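Local coordinates for cupin 2 conserved barrel domain protein (Desulfovibrio desulfuricans subsp. desulfuricans str. G20, PDB 2Q30) that is of unknown function but folds as a small RmlC-like cupin, a double-stranded beta-helix barrel that assembles as a dimer, at residues Ile35-Leu46 with Val94-Thr105; Val60-Phe68 with Pro77-Val85. All coordinates share one frame; numbering follows the deposited sequence. Where two conformers were deposited one is given.

Contact 1. Residues Ile35-Leu46 with Val94-Thr105; sequences IVSFTFKAGQEL and VRAVTDMKVLVT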
ATOM      1  N   ILE A  35       6.781   2.225   7.101  1.00 29.78           N
ATOM      2  CA  ILE A  35       6.190   2.556   5.834  1.00 29.15           C
ATOM      3  C   ILE A  35       7.090   3.622   5.223  1.00 28.79           C
ATOM      4  O   ILE A  35       7.286   4.692   5.828  1.00 29.53           O
ATOM      5  CB  ILE A  35       4.747   3.073   5.992  1.00 28.84           C
ATOM      6  CG1 ILE A  35       3.893   2.101   6.800  1.00 31.20           C
ATOM      7  CG2 ILE A  35       4.120   3.298   4.620  1.00 33.98           C
ATOM      8  CD1 ILE A  35       2.410   2.573   7.034  1.00 28.74           C
ATOM      9  N   VAL A  36       7.627   3.330   4.036  1.00 28.44           N
ATOM     10  CA  VAL A  36       8.505   4.247   3.316  0.50 29.82           C
ATOM     11  C   VAL A  36       8.171   4.271   1.832  1.00 31.11           C
ATOM     12  O   VAL A  36       7.774   3.245   1.251  1.00 30.88           O
ATOM     13  CB  VAL A  36       9.999   3.853   3.502  0.50 30.58           C
ATOM     14  CG1 VAL A  36      10.452   4.192   4.899  0.50 31.09           C
ATOM     15  CG2 VAL A  36      10.221   2.366   3.186  0.50 28.30           C
ATOM     16  N   SER A  37       8.321   5.442   1.228  1.00 31.36           N
ATOM     17  CA  SER A  37       8.062   5.623  -0.178  1.00 30.34           C
ATOM     18  C   SER A  37       9.388   5.776  -0.896  1.00 30.37           C
ATOM     19  O   SER A  37      10.388   6.188  -0.291  1.00 29.78           O
ATOM     20  CB  SER A  37       7.165   6.822  -0.455  1.00 32.00           C
ATOM     21  OG  SER A  37       7.778   8.036  -0.131  1.00 32.57           O
ATOM     22  N   PHE A  38       9.369   5.415  -2.180  1.00 30.14           N
ATOM     23  CA  PHE A  38      10.511   5.575  -3.093  1.00 29.54           C
ATOM     24  C   PHE A  38       9.970   6.224  -4.354  1.00 29.70           C
ATOM     25  O   PHE A  38       8.983   5.745  -4.910  1.00 29.05           O
ATOM     26  CB  PHE A  38      11.178   4.257  -3.383  1.00 31.78           C
ATOM     27  CG  PHE A  38      11.781   3.602  -2.179  1.00 31.47           C
ATOM     28  CD1 PHE A  38      11.037   2.735  -1.391  1.00 34.38           C
ATOM     29  CD2 PHE A  38      13.124   3.827  -1.841  1.00 31.85           C
ATOM     30  CE1 PHE A  38      11.621   2.115  -0.275  1.00 34.01           C
ATOM     31  CE2 PHE A  38      13.697   3.228  -0.739  1.00 34.44           C
ATOM     32  CZ  PHE A  38      12.957   2.358   0.041  1.00 33.83           C
ATOM     33  N   THR A  39      10.551   7.361  -4.743  1.00 31.22           N
ATOM     34  CA  THR A  39      10.104   8.113  -5.918  1.00 30.13           C
ATOM     35  C   THR A  39      11.261   8.087  -6.912  1.00 29.70           C
ATOM     36  O   THR A  39      12.399   8.435  -6.574  1.00 30.86           O
ATOM     37  CB  THR A  39       9.700   9.538  -5.585  1.00 28.55           C
ATOM     38  OG1 THR A  39       8.785   9.524  -4.461  1.00 31.28           O
ATOM     39  CG2 THR A  39       9.057  10.198  -6.809  1.00 27.53           C
ATOM     40  N   PHE A  40      10.942   7.656  -8.118  1.00 30.20           N
ATOM     41  CA  PHE A  40      11.905   7.448  -9.160  1.00 28.82           C
ATOM     42  C   PHE A  40      11.588   8.250 -10.387  1.00 29.82           C
ATOM     43  O   PHE A  40      10.425   8.363 -10.773  1.00 29.31           O
ATOM     44  CB  PHE A  40      11.829   5.990  -9.625  1.00 30.09           C
ATOM     45  CG  PHE A  40      11.968   4.976  -8.534  1.00 27.75           C
ATOM     46  CD1 PHE A  40      13.211   4.510  -8.162  1.00 32.02           C
ATOM     47  CD2 PHE A  40      10.838   4.453  -7.898  1.00 32.94           C
ATOM     48  CE1 PHE A  40      13.346   3.539  -7.163  1.00 30.92           C
ATOM     49  CE2 PHE A  40      10.968   3.481  -6.904  1.00 30.86           C
ATOM     50  CZ  PHE A  40      12.230   3.025  -6.550  1.00 30.09           C
ATOM     51  N   LYS A  41      12.642   8.788 -10.997  1.00 30.00           N
ATOM     52  CA  LYS A  41      12.567   9.290 -12.356  1.00 32.63           C
ATOM     53  C   LYS A  41      12.706   8.023 -13.189  1.00 32.12           C
ATOM     54  O   LYS A  41      13.258   7.012 -12.713  1.00 29.98           O
ATOM     55  CB  LYS A  41      13.693  10.267 -12.713  1.00 33.77           C
ATOM     56  CG  LYS A  41      13.625  11.647 -12.047  1.00 37.59           C
ATOM     57  CD  LYS A  41      12.366  12.460 -12.417  1.00 48.56           C
ATOM     58  CE  LYS A  41      12.229  12.867 -13.882  1.00 53.07           C
ATOM     59  NZ  LYS A  41      10.867  13.494 -14.124  1.00 50.10           N
ATOM     60  N   ALA A  42      12.167   8.063 -14.404  1.00 33.57           N
ATOM     61  CA  ALA A  42      12.226   6.935 -15.351  1.00 32.94           C
ATOM     62  C   ALA A  42      13.671   6.446 -15.490  1.00 32.93           C
ATOM     63  O   ALA A  42      14.587   7.262 -15.612  1.00 32.42           O
ATOM     64  CB  ALA A  42      11.663   7.358 -16.734  1.00 33.75           C
ATOM     65  N   GLY A  43      13.869   5.135 -15.395  1.00 32.03           N
ATOM     66  CA  GLY A  43      15.200   4.533 -15.483  1.00 32.95           C
ATOM     67  C   GLY A  43      15.941   4.397 -14.169  1.00 32.58           C
ATOM     68  O   GLY A  43      16.952   3.708 -14.124  1.00 33.07           O
ATOM     69  N   GLN A  44      15.463   5.042 -13.100  1.00 31.99           N
ATOM     70  CA  GLN A  44      16.106   4.909 -11.787  1.00 32.09           C
ATOM     71  C   GLN A  44      15.661   3.596 -11.157  1.00 32.92           C
ATOM     72  O   GLN A  44      14.636   2.987 -11.553  1.00 32.68           O
ATOM     73  CB  GLN A  44      15.805   6.081 -10.876  1.00 31.49           C
ATOM     74  CG  GLN A  44      16.335   7.403 -11.411  1.00 29.01           C
ATOM     75  CD  GLN A  44      16.174   8.546 -10.413  1.00 32.43           C
ATOM     76  OE1 GLN A  44      15.214   8.588  -9.654  1.00 28.90           O
ATOM     77  NE2 GLN A  44      17.098   9.496 -10.443  1.00 31.83           N
ATOM     78  N   GLU A  45      16.436   3.178 -10.169  1.00 34.82           N
ATOM     79  CA  GLU A  45      16.258   1.887  -9.559  1.00 36.38           C
ATOM     80  C   GLU A  45      16.646   1.858  -8.102  1.00 34.35           C
ATOM     81  O   GLU A  45      17.602   2.492  -7.710  1.00 35.10           O
ATOM     82  CB  GLU A  45      17.197   0.944 -10.315  1.00 36.69           C
ATOM     83  CG  GLU A  45      17.130  -0.531  -9.990  1.00 44.91           C
ATOM     84  CD  GLU A  45      18.178  -1.321 -10.753  1.00 43.55           C
ATOM     85  OE1 GLU A  45      18.680  -0.819 -11.792  1.00 49.39           O
ATOM     86  OE2 GLU A  45      18.495  -2.440 -10.297  1.00 59.36           O
ATOM     87  N   LEU A  46      15.882   1.102  -7.330  1.00 33.20           N
ATOM     88  CA  LEU A  46      16.196   0.783  -5.952  1.00 32.76           C
ATOM     89  C   LEU A  46      16.896  -0.548  -6.190  1.00 33.45           C
ATOM     90  O   LEU A  46      16.238  -1.504  -6.637  1.00 31.95           O
ATOM     91  CB  LEU A  46      14.940   0.588  -5.123  1.00 33.66           C
ATOM     92  CG  LEU A  46      15.062   0.011  -3.720  1.00 34.04           C
ATOM     93  CD1 LEU A  46      16.003   0.855  -2.851  1.00 32.48           C
ATOM     94  CD2 LEU A  46      13.671  -0.055  -3.144  1.00 33.62           C
ATOM     95  N   VAL A  94      13.519  -2.492  -7.132  1.00 31.47           N
ATOM     96  CA  VAL A  94      12.495  -1.864  -7.988  1.00 32.76           C
ATOM     97  C   VAL A  94      13.189  -1.060  -9.069  1.00 34.94           C
ATOM     98  O   VAL A  94      14.124  -0.360  -8.753  1.00 36.13           O
ATOM     99  CB  VAL A  94      11.604  -0.920  -7.177  1.00 35.55           C
ATOM    100  CG1 VAL A  94      10.615  -0.229  -8.078  1.00 37.73           C
ATOM    101  CG2 VAL A  94      10.870  -1.680  -6.062  1.00 35.11           C
ATOM    102  N   ARG A  95      12.727  -1.183 -10.316  1.00 32.70           N
ATOM    103  CA  ARG A  95      13.250  -0.440 -11.451  1.00 34.86           C
ATOM    104  C   ARG A  95      12.095   0.343 -12.052  1.00 34.28           C
ATOM    105  O   ARG A  95      11.041  -0.224 -12.298  1.00 34.26           O
ATOM    106  CB  ARG A  95      13.826  -1.412 -12.460  1.00 35.37           C
ATOM    107  CG  ARG A  95      14.669  -0.771 -13.529  1.00 41.89           C
ATOM    108  CD  ARG A  95      15.299  -1.858 -14.373  1.00 40.98           C
ATOM    109  NE  ARG A  95      16.303  -2.561 -13.596  1.00 46.90           N
ATOM    110  CZ  ARG A  95      16.562  -3.871 -13.599  1.00 44.94           C
ATOM    111  NH1 ARG A  95      15.858  -4.761 -14.290  1.00 48.90           N
ATOM    112  NH2 ARG A  95      17.522  -4.305 -12.817  1.00 43.84           N
ATOM    113  N   ALA A  96      12.285   1.641 -12.264  1.00 31.88           N
ATOM    114  CA  ALA A  96      11.259   2.484 -12.830  1.00 30.66           C
ATOM    115  C   ALA A  96      11.415   2.535 -14.352  1.00 31.28           C
ATOM    116  O   ALA A  96      12.499   2.870 -14.849  1.00 29.99           O
ATOM    117  CB  ALA A  96      11.370   3.855 -12.277  1.00 28.98           C
ATOM    118  N   VAL A  97      10.349   2.202 -15.083  1.00 31.01           N
ATOM    119  CA  VAL A  97      10.321   2.349 -16.549  1.00 31.45           C
ATOM    120  C   VAL A  97       9.891   3.798 -16.855  1.00 31.90           C
ATOM    121  O   VAL A  97      10.488   4.456 -17.698  1.00 32.65           O
ATOM    122  CB  VAL A  97       9.412   1.299 -17.236  1.00 31.77           C
ATOM    123  CG1 VAL A  97       9.224   1.642 -18.721  1.00 35.31           C
ATOM    124  CG2 VAL A  97      10.013  -0.119 -17.056  1.00 31.03           C
ATOM    125  N   THR A  98       8.819   4.251 -16.204  1.00 32.56           N
ATOM    126  CA  THR A  98       8.348   5.632 -16.290  1.00 31.93           C
ATOM    127  C   THR A  98       8.687   6.267 -14.946  1.00 31.64           C
ATOM    128  O   THR A  98       9.182   5.593 -14.025  1.00 32.07           O
ATOM    129  CB  THR A  98       6.802   5.733 -16.487  1.00 33.67           C
ATOM    130  OG1 THR A  98       6.113   5.230 -15.328  1.00 34.26           O
ATOM    131  CG2 THR A  98       6.321   4.974 -17.711  1.00 30.46           C
ATOM    132  N   ASP A  99       8.394   7.565 -14.800  1.00 32.46           N
ATOM    133  CA  ASP A  99       8.503   8.216 -13.462  1.00 31.67           C
ATOM    134  C   ASP A  99       7.527   7.423 -12.578  1.00 31.71           C
ATOM    135  O   ASP A  99       6.411   7.123 -12.999  1.00 31.38           O
ATOM    136  CB  ASP A  99       8.116   9.679 -13.479  1.00 31.55           C
ATOM    137  CG  ASP A  99       9.085  10.550 -14.256  1.00 29.27           C
ATOM    138  OD1 ASP A  99      10.169  10.100 -14.659  1.00 34.63           O
ATOM    139  OD2 ASP A  99       8.756  11.729 -14.400  1.00 34.13           O
HETATM  140  N   MSE A 100       7.966   7.073 -11.377  1.00 32.73           N
HETATM  141  CA  MSE A 100       7.239   6.115 -10.569  1.00 30.85           C
HETATM  142  C   MSE A 100       7.371   6.374  -9.094  1.00 31.26           C
HETATM  143  O   MSE A 100       8.424   6.817  -8.622  1.00 33.65           O
HETATM  144  CB  MSE A 100       7.836   4.749 -10.868  1.00 29.13           C
HETATM  145  CG  MSE A 100       7.069   3.552 -10.383  1.00 38.33           C
HETATM  146 SE   MSE A 100       8.229   2.005 -10.472  0.75 35.86          SE
HETATM  147  CE  MSE A 100       9.041   2.144  -8.817  1.00 33.36           C
ATOM    148  N   LYS A 101       6.294   6.100  -8.365  1.00 31.04           N
ATOM    149  CA  LYS A 101       6.331   6.142  -6.916  1.00 29.56           C
ATOM    150  C   LYS A 101       5.736   4.851  -6.372  1.00 30.29           C
ATOM    151  O   LYS A 101       4.693   4.362  -6.858  1.00 31.54           O
ATOM    152  CB  LYS A 101       5.665   7.381  -6.342  1.00 29.07           C
ATOM    153  CG  LYS A 101       5.917   7.581  -4.869  1.00 29.55           C
ATOM    154  CD  LYS A 101       5.396   8.921  -4.380  1.00 27.18           C
ATOM    155  CE  LYS A 101       5.687   9.181  -2.892  1.00 31.07           C
ATOM    156  NZ  LYS A 101       5.316  10.600  -2.518  1.00 27.95           N
ATOM    157  N   VAL A 102       6.421   4.304  -5.369  1.00 31.02           N
ATOM    158  CA  VAL A 102       5.975   3.103  -4.667  1.00 30.98           C
ATOM    159  C   VAL A 102       5.953   3.331  -3.166  1.00 30.51           C
ATOM    160  O   VAL A 102       6.646   4.201  -2.671  1.00 29.99           O
ATOM    161  CB  VAL A 102       6.850   1.851  -5.001  1.00 32.06           C
ATOM    162  CG1 VAL A 102       6.822   1.591  -6.505  1.00 30.20           C
ATOM    163  CG2 VAL A 102       8.273   1.996  -4.469  1.00 31.12           C
ATOM    164  N   LEU A 103       5.138   2.533  -2.477  1.00 31.60           N
ATOM    165  CA  LEU A 103       5.025   2.556  -1.026  1.00 29.97           C
ATOM    166  C   LEU A 103       5.410   1.190  -0.523  1.00 30.08           C
ATOM    167  O   LEU A 103       4.888   0.192  -0.990  1.00 32.00           O
ATOM    168  CB  LEU A 103       3.593   2.863  -0.602  1.00 28.56           C
ATOM    169  CG  LEU A 103       3.418   3.146   0.900  1.00 27.93           C
ATOM    170  CD1 LEU A 103       4.251   4.358   1.358  1.00 28.17           C
ATOM    171  CD2 LEU A 103       1.927   3.386   1.184  1.00 31.05           C
ATOM    172  N   VAL A 104       6.307   1.160   0.447  1.00 31.61           N
ATOM    173  CA  VAL A 104       6.778  -0.072   1.026  1.00 30.38           C
ATOM    174  C   VAL A 104       6.336  -0.113   2.467  1.00 30.43           C
ATOM    175  O   VAL A 104       6.568   0.838   3.169  1.00 31.03           O
ATOM    176  CB  VAL A 104       8.323  -0.158   0.942  1.00 32.82           C
ATOM    177  CG1 VAL A 104       8.838  -1.498   1.576  1.00 30.01           C
ATOM    178  CG2 VAL A 104       8.763  -0.015  -0.499  1.00 31.01           C
ATOM    179  N   THR A 105       5.714  -1.219   2.880  1.00 29.90           N
ATOM    180  CA  THR A 105       5.295  -1.494   4.257  1.00 30.24           C
ATOM    181  C   THR A 105       6.041  -2.757   4.679  1.00 30.97           C
ATOM    182  O   THR A 105       5.960  -3.779   3.999  1.00 29.18           O
ATOM    183  CB  THR A 105       3.774  -1.697   4.395  1.00 30.37           C
ATOM    184  OG1 THR A 105       3.125  -0.508   3.911  1.00 33.67           O
ATOM    185  CG2 THR A 105       3.406  -1.926   5.878  1.00 29.19           C
TER
HETATM  186  O   HOH W   1       6.132  10.198   0.192  1.00 26.55           O
HETATM  187  O   HOH W   2       7.718  11.818  -3.422  1.00 23.45           O
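Asp99 grips the facing turn with both carboxylate oxygens. Asp99 OD1 takes Ala42 N on the anti lone pair at 2.9 Å. Asp99 OD2 meets Lys41 NZ on the syn side at 2.8 Å, in a salt bridge 33° out of the carboxylate plane. The Lys41 chain bends at chi2 and chi3 (-62° and -64°), which folds its amine back alongside Asp99; Phe17 adds a cation-pi contact. In the type II turn from Lys41 to Gln44, Gly43 N donates a hydrogen bond to Ala96 O at 2.7 Å, from above the carbonyl plane.

Strands 35-40 and 100-105 run antiparallel; paired backbone hydrogen bonds join Val36 to Val104, Phe38 to Val102 and Phe40 to Met100. Beyond the turn, Leu46 pairs with Val94 in a second short ladder, in the other sheet. On the inner face, Val104 CG2 meets the edge of the Phe38 ring, 3.6 Å from Phe38 CE1. Leu46 CD2 lies over the centre of one face of that ring. The Phe40 ring has Val102 CG2 at its edge.

On the other face, Lys101 stretches past Thr39 and Ser37. Its NZ binds two waters, which donate to Ser37 OG and Thr39 OG1, and also donates a hydrogen bond to Leu11 O. Glu45 OE2 and Arg95 NH2 form a weak salt bridge at 3.3 Å; Arg95 has its stronger partner in Asp73. Two antiparallel strand pairs, joined by the Lys41-Gln44 turn and the loop 97-99 around an apolar interior, are typical of the cupin double-stranded beta-helix.

Contact 2. Residues Val60-Phe68 with Pro77-Val85; sequences VVLEGEGEF and PAPRGAVLV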
ATOM      1  N   VAL A  60       3.808  -1.420  -3.070  1.00 30.15           N
ATOM      2  CA  VAL A  60       2.633  -1.043  -3.847  1.00 30.99           C
ATOM      3  C   VAL A  60       3.003   0.050  -4.839  1.00 30.20           C
ATOM      4  O   VAL A  60       3.551   1.059  -4.443  1.00 31.78           O
ATOM      5  CB  VAL A  60       1.523  -0.510  -2.918  1.00 32.88           C
ATOM      6  CG1 VAL A  60       0.243  -0.230  -3.752  1.00 36.82           C
ATOM      7  CG2 VAL A  60       1.255  -1.536  -1.826  1.00 34.66           C
ATOM      8  N   VAL A  61       2.696  -0.146  -6.123  1.00 30.09           N
ATOM      9  CA  VAL A  61       2.995   0.864  -7.139  1.00 29.90           C
ATOM     10  C   VAL A  61       1.828   1.858  -7.116  1.00 28.23           C
ATOM     11  O   VAL A  61       0.717   1.515  -7.482  1.00 28.86           O
ATOM     12  CB  VAL A  61       3.180   0.284  -8.565  1.00 28.23           C
ATOM     13  CG1 VAL A  61       3.568   1.385  -9.524  1.00 28.14           C
ATOM     14  CG2 VAL A  61       4.240  -0.838  -8.563  1.00 28.46           C
ATOM     15  N   LEU A  62       2.117   3.076  -6.688  1.00 30.03           N
ATOM     16  CA  LEU A  62       1.127   4.149  -6.588  1.00 32.06           C
ATOM     17  C   LEU A  62       0.936   4.893  -7.878  1.00 31.52           C
ATOM     18  O   LEU A  62      -0.155   5.359  -8.158  1.00 32.41           O
ATOM     19  CB  LEU A  62       1.578   5.177  -5.568  1.00 31.10           C
ATOM     20  CG  LEU A  62       1.916   4.692  -4.172  1.00 35.28           C
ATOM     21  CD1 LEU A  62       2.487   5.869  -3.389  1.00 36.35           C
ATOM     22  CD2 LEU A  62       0.683   4.099  -3.512  1.00 34.49           C
ATOM     23  N   GLU A  63       2.028   5.108  -8.594  1.00 30.82           N
ATOM     24  CA  GLU A  63       1.990   5.866  -9.832  1.00 31.77           C
ATOM     25  C   GLU A  63       3.119   5.421 -10.706  1.00 31.26           C
ATOM     26  O   GLU A  63       4.210   5.080 -10.203  1.00 30.81           O
ATOM     27  CB  GLU A  63       2.060   7.370  -9.515  1.00 33.27           C
ATOM     28  CG  GLU A  63       2.147   8.371 -10.692  1.00 35.70           C
ATOM     29  CD  GLU A  63       0.946   8.413 -11.629  1.00 46.83           C
ATOM     30  OE1 GLU A  63       0.036   7.572 -11.560  1.00 49.38           O
ATOM     31  OE2 GLU A  63       0.930   9.316 -12.493  1.00 59.80           O
ATOM     32  N   GLY A  64       2.845   5.387 -12.012  1.00 32.38           N
ATOM     33  CA  GLY A  64       3.826   4.988 -13.002  1.00 33.02           C
ATOM     34  C   GLY A  64       3.939   3.498 -13.144  1.00 33.46           C
ATOM     35  O   GLY A  64       3.164   2.742 -12.535  1.00 33.90           O
ATOM     36  N   GLU A  65       4.902   3.091 -13.972  1.00 31.10           N
ATOM     37  CA  GLU A  65       5.154   1.686 -14.285  1.00 33.93           C
ATOM     38  C   GLU A  65       6.610   1.370 -14.092  1.00 31.80           C
ATOM     39  O   GLU A  65       7.494   2.194 -14.370  1.00 32.08           O
ATOM     40  CB  GLU A  65       4.854   1.331 -15.749  1.00 35.02           C
ATOM     41  CG  GLU A  65       3.401   1.041 -16.115  1.00 45.67           C
ATOM     42  CD  GLU A  65       3.268   0.073 -17.336  1.00 45.71           C
ATOM     43  OE1 GLU A  65       4.128   0.125 -18.263  1.00 64.00           O
ATOM     44  OE2 GLU A  65       2.301  -0.738 -17.368  1.00 56.48           O
ATOM     45  N   GLY A  66       6.847   0.128 -13.702  1.00 30.00           N
ATOM     46  CA  GLY A  66       8.184  -0.357 -13.492  1.00 28.72           C
ATOM     47  C   GLY A  66       8.239  -1.868 -13.456  1.00 28.73           C
ATOM     48  O   GLY A  66       7.410  -2.561 -14.082  1.00 29.39           O
ATOM     49  N   GLU A  67       9.250  -2.354 -12.751  1.00 28.27           N
ATOM     50  CA  GLU A  67       9.502  -3.776 -12.562  1.00 29.99           C
ATOM     51  C   GLU A  67       9.915  -4.047 -11.136  1.00 30.18           C
ATOM     52  O   GLU A  67      10.662  -3.244 -10.546  1.00 31.88           O
ATOM     53  CB  GLU A  67      10.674  -4.205 -13.445  1.00 30.43           C
ATOM     54  CG  GLU A  67      10.410  -4.017 -14.879  1.00 36.13           C
ATOM     55  CD  GLU A  67      11.557  -4.415 -15.758  1.00 33.88           C
ATOM     56  OE1 GLU A  67      12.694  -3.981 -15.497  1.00 40.67           O
ATOM     57  OE2 GLU A  67      11.301  -5.108 -16.742  1.00 42.38           O
ATOM     58  N   PHE A  68       9.427  -5.159 -10.579  1.00 28.39           N
ATOM     59  CA  PHE A  68       9.922  -5.662  -9.302  1.00 29.23           C
ATOM     60  C   PHE A  68      11.094  -6.520  -9.689  1.00 30.60           C
ATOM     61  O   PHE A  68      10.946  -7.440 -10.494  1.00 30.33           O
ATOM     62  CB  PHE A  68       8.901  -6.521  -8.589  1.00 30.17           C
ATOM     63  CG  PHE A  68       7.668  -5.794  -8.239  1.00 27.32           C
ATOM     64  CD1 PHE A  68       7.731  -4.681  -7.392  1.00 31.43           C
ATOM     65  CD2 PHE A  68       6.437  -6.217  -8.707  1.00 30.30           C
ATOM     66  CE1 PHE A  68       6.579  -3.985  -7.042  1.00 31.58           C
ATOM     67  CE2 PHE A  68       5.281  -5.544  -8.337  1.00 29.83           C
ATOM     68  CZ  PHE A  68       5.354  -4.426  -7.522  1.00 29.39           C
ATOM     69  N   PRO A  77       6.760  -7.565 -14.014  1.00 30.10           N
ATOM     70  CA  PRO A  77       6.212  -6.256 -14.363  1.00 31.60           C
ATOM     71  C   PRO A  77       5.444  -5.662 -13.195  1.00 31.08           C
ATOM     72  O   PRO A  77       4.759  -6.380 -12.482  1.00 32.22           O
ATOM     73  CB  PRO A  77       5.291  -6.559 -15.546  1.00 30.44           C
ATOM     74  CG  PRO A  77       5.882  -7.769 -16.169  1.00 32.97           C
ATOM     75  CD  PRO A  77       6.348  -8.591 -15.002  1.00 33.37           C
ATOM     76  N   ALA A  78       5.617  -4.370 -12.984  1.00 30.00           N
ATOM     77  CA  ALA A  78       5.050  -3.669 -11.854  1.00 28.35           C
ATOM     78  C   ALA A  78       4.243  -2.484 -12.387  1.00 27.78           C
ATOM     79  O   ALA A  78       4.677  -1.335 -12.308  1.00 28.25           O
ATOM     80  CB  ALA A  78       6.175  -3.226 -10.920  1.00 27.33           C
ATOM     81  N   PRO A  79       3.073  -2.767 -12.989  1.00 29.58           N
ATOM     82  CA  PRO A  79       2.249  -1.678 -13.448  1.00 29.78           C
ATOM     83  C   PRO A  79       1.658  -0.935 -12.252  1.00 29.57           C
ATOM     84  O   PRO A  79       1.733  -1.422 -11.125  1.00 28.09           O
ATOM     85  CB  PRO A  79       1.159  -2.389 -14.256  1.00 30.69           C
ATOM     86  CG  PRO A  79       1.025  -3.704 -13.581  1.00 30.75           C
ATOM     87  CD  PRO A  79       2.447  -4.071 -13.287  1.00 31.31           C
ATOM     88  N   ARG A  80       1.039   0.210 -12.508  1.00 29.55           N
ATOM     89  CA  ARG A  80       0.424   0.995 -11.440  1.00 30.71           C
ATOM     90  C   ARG A  80      -0.585   0.119 -10.716  1.00 30.62           C
ATOM     91  O   ARG A  80      -1.329  -0.631 -11.341  1.00 30.98           O
ATOM     92  CB  ARG A  80      -0.245   2.247 -12.007  1.00 32.37           C
ATOM     93  CG  ARG A  80      -0.825   3.186 -10.943  1.00 31.64           C
ATOM     94  CD  ARG A  80      -1.391   4.441 -11.599  1.00 30.62           C
ATOM     95  NE  ARG A  80      -2.539   4.171 -12.462  1.00 35.76           N
ATOM     96  CZ  ARG A  80      -3.810   3.966 -12.074  1.00 35.42           C
ATOM     97  NH1 ARG A  80      -4.170   3.972 -10.808  1.00 33.06           N
ATOM     98  NH2 ARG A  80      -4.738   3.728 -12.999  1.00 33.48           N
ATOM     99  N   GLY A  81      -0.576   0.161  -9.397  1.00 29.71           N
ATOM    100  CA  GLY A  81      -1.474  -0.656  -8.620  1.00 29.53           C
ATOM    101  C   GLY A  81      -0.998  -2.074  -8.347  1.00 30.02           C
ATOM    102  O   GLY A  81      -1.689  -2.819  -7.666  1.00 31.03           O
ATOM    103  N   ALA A  82       0.163  -2.470  -8.881  1.00 29.79           N
ATOM    104  CA  ALA A  82       0.722  -3.790  -8.617  1.00 30.63           C
ATOM    105  C   ALA A  82       1.288  -3.786  -7.223  1.00 29.87           C
ATOM    106  O   ALA A  82       1.748  -2.744  -6.736  1.00 30.48           O
ATOM    107  CB  ALA A  82       1.800  -4.169  -9.642  1.00 28.23           C
ATOM    108  N   VAL A  83       1.211  -4.943  -6.552  1.00 31.09           N
ATOM    109  CA  VAL A  83       1.763  -5.114  -5.213  1.00 29.99           C
ATOM    110  C   VAL A  83       2.627  -6.354  -5.195  1.00 32.19           C
ATOM    111  O   VAL A  83       2.195  -7.386  -5.673  1.00 34.13           O
ATOM    112  CB  VAL A  83       0.663  -5.194  -4.081  1.00 32.65           C
ATOM    113  CG1 VAL A  83      -0.321  -6.267  -4.324  1.00 35.03           C
ATOM    114  CG2 VAL A  83       1.302  -5.381  -2.710  1.00 28.40           C
ATOM    115  N   LEU A  84       3.850  -6.218  -4.688  1.00 30.09           N
ATOM    116  CA  LEU A  84       4.781  -7.323  -4.509  1.00 29.26           C
ATOM    117  C   LEU A  84       4.741  -7.624  -3.031  1.00 29.40           C
ATOM    118  O   LEU A  84       4.769  -6.683  -2.268  1.00 27.98           O
ATOM    119  CB  LEU A  84       6.189  -6.875  -4.850  1.00 27.41           C
ATOM    120  CG  LEU A  84       7.340  -7.864  -4.616  1.00 31.81           C
ATOM    121  CD1 LEU A  84       7.287  -8.990  -5.600  1.00 31.84           C
ATOM    122  CD2 LEU A  84       8.641  -7.077  -4.726  1.00 33.79           C
ATOM    123  N   VAL A  85       4.657  -8.904  -2.643  1.00 26.54           N
ATOM    124  CA  VAL A  85       4.783  -9.319  -1.248  1.00 29.03           C
ATOM    125  C   VAL A  85       5.960 -10.290  -1.182  1.00 31.51           C
ATOM    126  O   VAL A  85       6.033 -11.236  -1.959  1.00 30.01           O
ATOM    127  CB  VAL A  85       3.530  -9.990  -0.659  1.00 31.01           C
ATOM    128  CG1 VAL A  85       3.692 -10.155   0.915  1.00 30.21           C
ATOM    129  CG2 VAL A  85       2.296  -9.165  -0.948  1.00 30.59           C
TER
HETATM  130  O   HOH W   3      -2.731   4.713  -8.229  1.00 27.09           O
HETATM  131  O   HOH W   4       0.292   0.569 -15.261  1.00 43.40           O
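Phe68 packs tightly between Ala78 and Leu84, in segments that each pass from one sheet of the cupin barrel to the other. Its ring is sandwiched by two CH-pi contacts. Leu84 CB sits over one face, 3.5 Å from the centroid of the Phe68 ring, and Ala78 CB covers the opposite face, 3.6 Å from that centroid. A chi1 of -62° sets CG anti to the carbonyl carbon and swings the ring between them. Val61 packs beside this core, Val61 CG2 lying 3.9 Å from Ala78 CB.

Two short ladders hold the backbones together. Val60 pairs with Val83; next to it Val61 N hydrogen-bonds Ala82 O, and Gly81 N hydrogen-bonds Val61 O. Gly66 pairs with Ala78. The register slips by one between the ladders. Leu62 and Glu63 form a classic beta bulge opposite Lys101.

The other side is looser and wetter. Glu63 and Arg80 of this chain are near each other but form no salt bridge. Each instead pairs with its counterpart, Arg80 or Glu63 of the second subunit. One water joins Glu65 OE2 to Arg80 N. Another lies in the Arg80 guanidinium plane, at its edge; it accepts from Arg80 NH1 at 3.0 Å and donates to Leu62 O at 2.7 Å.

Overall arrangement
The centres of contacts 1 and 2 lie about 9 Å apart, within one cupin domain. Along the chain, both segments of contact 2 fall between the two of contact 1, in the order 35-46, 60-68, 77-85, 94-105. The contacts meet in both sheets. Strand 100-107 lies next to strand 56-63 in the larger one, where Leu103 O and Val60 N probably hydrogen-bond. Strand 92-96 lies next to 66-69 in the smaller one. Thr98 OG1 and Glu65 N probably hydrogen-bond, tying the loop 97-99 to the bend at 64-65. Both contacts touch the second subunit, and strand 82-87 carries the larger sheet on into it. Strands that build the barrel thus also contribute to the dimer interface.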